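Local atomic coordinates of Isomerase/lactonizing enzyme (Agrobacterium fabrum str. C58, PDB entry 2NQL), a protein that belongs to the mandelate racemase/muconate lactonizing enzyme family of the enolase superfamily and carries a sodium ion in its barrel domain. Residues Leu126-Trp131 with Lys293-Phe298. Numbering follows the deposited sequence.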
loop_
_atom_site.group_PDB
_atom_site.type_symbol
_atom_site.label_atom_id
_atom_site.label_comp_id
_atom_site.label_asym_id
_atom_site.label_seq_id
_atom_site.Cartn_x
_atom_site.Cartn_y
_atom_site.Cartn_z
ATOM N N LEU A 126 -4.495 -10.798 -11.355
ATOM C CA LEU A 126 -3.717 -11.311 -12.475
ATOM C C LEU A 126 -3.093 -12.667 -12.175
ATOM O O LEU A 126 -3.007 -13.505 -13.059
ATOM C CB LEU A 126 -2.602 -10.301 -12.836
ATOM C CG LEU A 126 -3.162 -8.964 -13.333
ATOM C CD1 LEU A 126 -2.022 -7.886 -13.453
ATOM C CD2 LEU A 126 -3.988 -9.038 -14.665
ATOM N N ASP A 127 -2.660 -12.839 -10.931
ATOM C CA ASP A 127 -1.982 -14.066 -10.494
ATOM C C ASP A 127 -2.983 -15.239 -10.486
ATOM O O ASP A 127 -2.676 -16.341 -10.962
ATOM C CB ASP A 127 -1.359 -13.864 -9.115
ATOM C CG ASP A 127 -0.555 -15.076 -8.643
ATOM O OD1 ASP A 127 0.617 -15.234 -9.062
ATOM O OD2 ASP A 127 -1.092 -15.862 -7.831
ATOM N N ILE A 128 -4.185 -14.986 -9.980
ATOM C CA ILE A 128 -5.229 -16.027 -9.976
ATOM C C ILE A 128 -5.581 -16.447 -11.431
ATOM O O ILE A 128 -5.621 -17.638 -11.745
ATOM C CB ILE A 128 -6.494 -15.542 -9.193
ATOM C CG1 ILE A 128 -6.138 -15.346 -7.709
ATOM C CG2 ILE A 128 -7.670 -16.573 -9.408
ATOM C CD1 ILE A 128 -7.170 -14.534 -6.898
ATOM N N ALA A 129 -5.773 -15.470 -12.327
ATOM C CA ALA A 129 -6.090 -15.772 -13.722
ATOM C C ALA A 129 -4.972 -16.563 -14.418
ATOM O O ALA A 129 -5.245 -17.491 -15.176
ATOM C CB ALA A 129 -6.418 -14.528 -14.475
ATOM N N LEU A 130 -3.720 -16.184 -14.166
ATOM C CA LEU A 130 -2.585 -16.899 -14.749
ATOM C C LEU A 130 -2.444 -18.336 -14.215
ATOM O O LEU A 130 -2.181 -19.255 -15.005
ATOM C CB LEU A 130 -1.266 -16.116 -14.540
ATOM C CG LEU A 130 -0.149 -16.415 -15.546
ATOM C CD1 LEU A 130 -0.521 -16.082 -16.992
ATOM C CD2 LEU A 130 1.085 -15.636 -15.152
ATOM N N TRP A 131 -2.629 -18.542 -12.909
ATOM C CA TRP A 131 -2.660 -19.923 -12.378
ATOM C C TRP A 131 -3.832 -20.754 -12.919
ATOM O O TRP A 131 -3.681 -21.973 -13.131
ATOM C CB TRP A 131 -2.690 -19.957 -10.852
ATOM C CG TRP A 131 -1.361 -19.770 -10.182
ATOM C CD1 TRP A 131 -0.890 -18.626 -9.545
ATOM C CD2 TRP A 131 -0.316 -20.739 -10.082
ATOM N NE1 TRP A 131 0.377 -18.862 -9.026
ATOM C CE2 TRP A 131 0.757 -20.139 -9.357
ATOM C CE3 TRP A 131 -0.178 -22.072 -10.527
ATOM C CZ2 TRP A 131 1.951 -20.830 -9.075
ATOM C CZ3 TRP A 131 1.012 -22.753 -10.236
ATOM C CH2 TRP A 131 2.060 -22.122 -9.537
ATOM N N LYS A 293 -4.374 -11.016 -2.071
ATOM C CA LYS A 293 -3.030 -11.634 -2.051
ATOM C C LYS A 293 -2.637 -12.345 -3.336
ATOM O O LYS A 293 -1.537 -12.128 -3.847
ATOM C CB LYS A 293 -2.836 -12.565 -0.830
ATOM C CG LYS A 293 -2.934 -11.847 0.494
ATOM C CD LYS A 293 -2.703 -12.807 1.653
ATOM C CE LYS A 293 -2.704 -12.079 2.977
ATOM N NZ LYS A 293 -4.038 -11.466 3.311
ATOM N N GLY A 294 -3.522 -13.196 -3.858
ATOM C CA GLY A 294 -3.223 -14.008 -5.039
ATOM C C GLY A 294 -2.564 -15.297 -4.566
ATOM O O GLY A 294 -2.143 -15.388 -3.413
ATOM N N ILE A 295 -2.501 -16.284 -5.455
ATOM C CA ILE A 295 -2.052 -17.632 -5.097
ATOM C C ILE A 295 -0.565 -17.663 -4.724
ATOM O O ILE A 295 -0.184 -18.249 -3.711
ATOM C CB ILE A 295 -2.373 -18.641 -6.227
ATOM C CG1 ILE A 295 -3.890 -18.910 -6.263
ATOM C CG2 ILE A 295 -1.585 -19.996 -6.031
ATOM C CD1 ILE A 295 -4.384 -19.433 -7.576
ATOM N N THR A 296 0.268 -17.037 -5.543
ATOM C CA THR A 296 1.720 -16.958 -5.231
ATOM C C THR A 296 1.995 -16.453 -3.801
ATOM O O THR A 296 2.737 -17.096 -3.049
ATOM C CB THR A 296 2.450 -16.100 -6.268
ATOM O OG1 THR A 296 2.281 -16.681 -7.563
ATOM C CG2 THR A 296 3.955 -15.939 -5.925
ATOM N N ASN A 297 1.369 -15.333 -3.413
ATOM C CA ASN A 297 1.506 -14.797 -2.051
ATOM C C ASN A 297 0.967 -15.681 -0.956
ATOM O O ASN A 297 1.558 -15.797 0.111
ATOM C CB ASN A 297 0.869 -13.394 -1.942
ATOM C CG ASN A 297 1.799 -12.298 -2.461
ATOM O OD1 ASN A 297 3.005 -12.329 -2.206
ATOM N ND2 ASN A 297 1.236 -11.315 -3.163
ATOM N N PHE A 298 -0.183 -16.289 -1.230
ATOM C CA PHE A 298 -0.878 -17.130 -0.265
ATOM C C PHE A 298 0.013 -18.350 0.029
ATOM O O PHE A 298 0.214 -18.686 1.196
ATOM C CB PHE A 298 -2.189 -17.544 -0.912
ATOM C CG PHE A 298 -3.291 -17.903 0.028
ATOM C CD1 PHE A 298 -4.292 -16.970 0.342
ATOM C CD2 PHE A 298 -3.409 -19.219 0.495
ATOM C CE1 PHE A 298 -5.370 -17.334 1.145
ATOM C CE2 PHE A 298 -4.475 -19.591 1.317
ATOM C CZ PHE A 298 -5.454 -18.653 1.637
#
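Asp127, midway along helix 117-138, faces Gly294 just before helix 295-308; their CA atoms, 5.6 Å apart, are the nearest CA pair of the two segments. Gly294 leaves helical backbone angles, with a positive phi of 88°, and occupies the N-cap position of helix 295-308. Having no side chain, Gly294 cannot cap with one of its own, and the carboxylate of Asp127 comes in from the other segment to meet the first NH groups. Asp127 OD2 takes a nearly straight bond from Thr296 N (2.9 Å), on the syn side but well out of the carboxylate plane, and a weak, strongly bent one from Ile295 N (2.8 Å). The helix start and these donors would probably stabilise the negative charge. Asp127 OD1 accepts the Thr296 hydroxyl at 2.7 Å from OG1, also syn and somewhat out of the plane, so both oxygens are gripped and the rotation of the carboxylate is fixed. CG anti to the backbone N (chi1 -176°) carries the carboxylate of Asp127 to the NH groups of Ile295 and Thr296, where its side chain crosses that of Thr296 at about a right angle.

The contact joins the N-terminal capping domain of the enolase superfamily fold to its C-terminal barrel domain, where helix 295-308 follows strand 285-286 and leads into strand 311-312 along the chain, in the beta/alpha order of the barrel. One turn on from Asp127, Trp131 lays its indole beside the same helix start. Trp131 NE1 points at Thr296 OG1 (3.2 Å), which lies in the ring plane, while Ile295 CG2 sits over one face in a CH-pi contact, 3.9 Å from the centroid of the five-membered ring. Ile295 CD1 packs on Trp131 CB at 3.7 Å. Ile128 CG1 lies 4.2 Å from Gly294 CA, and Ser99 of helix 98-109 also hydrogen-bonds Thr296 OG1.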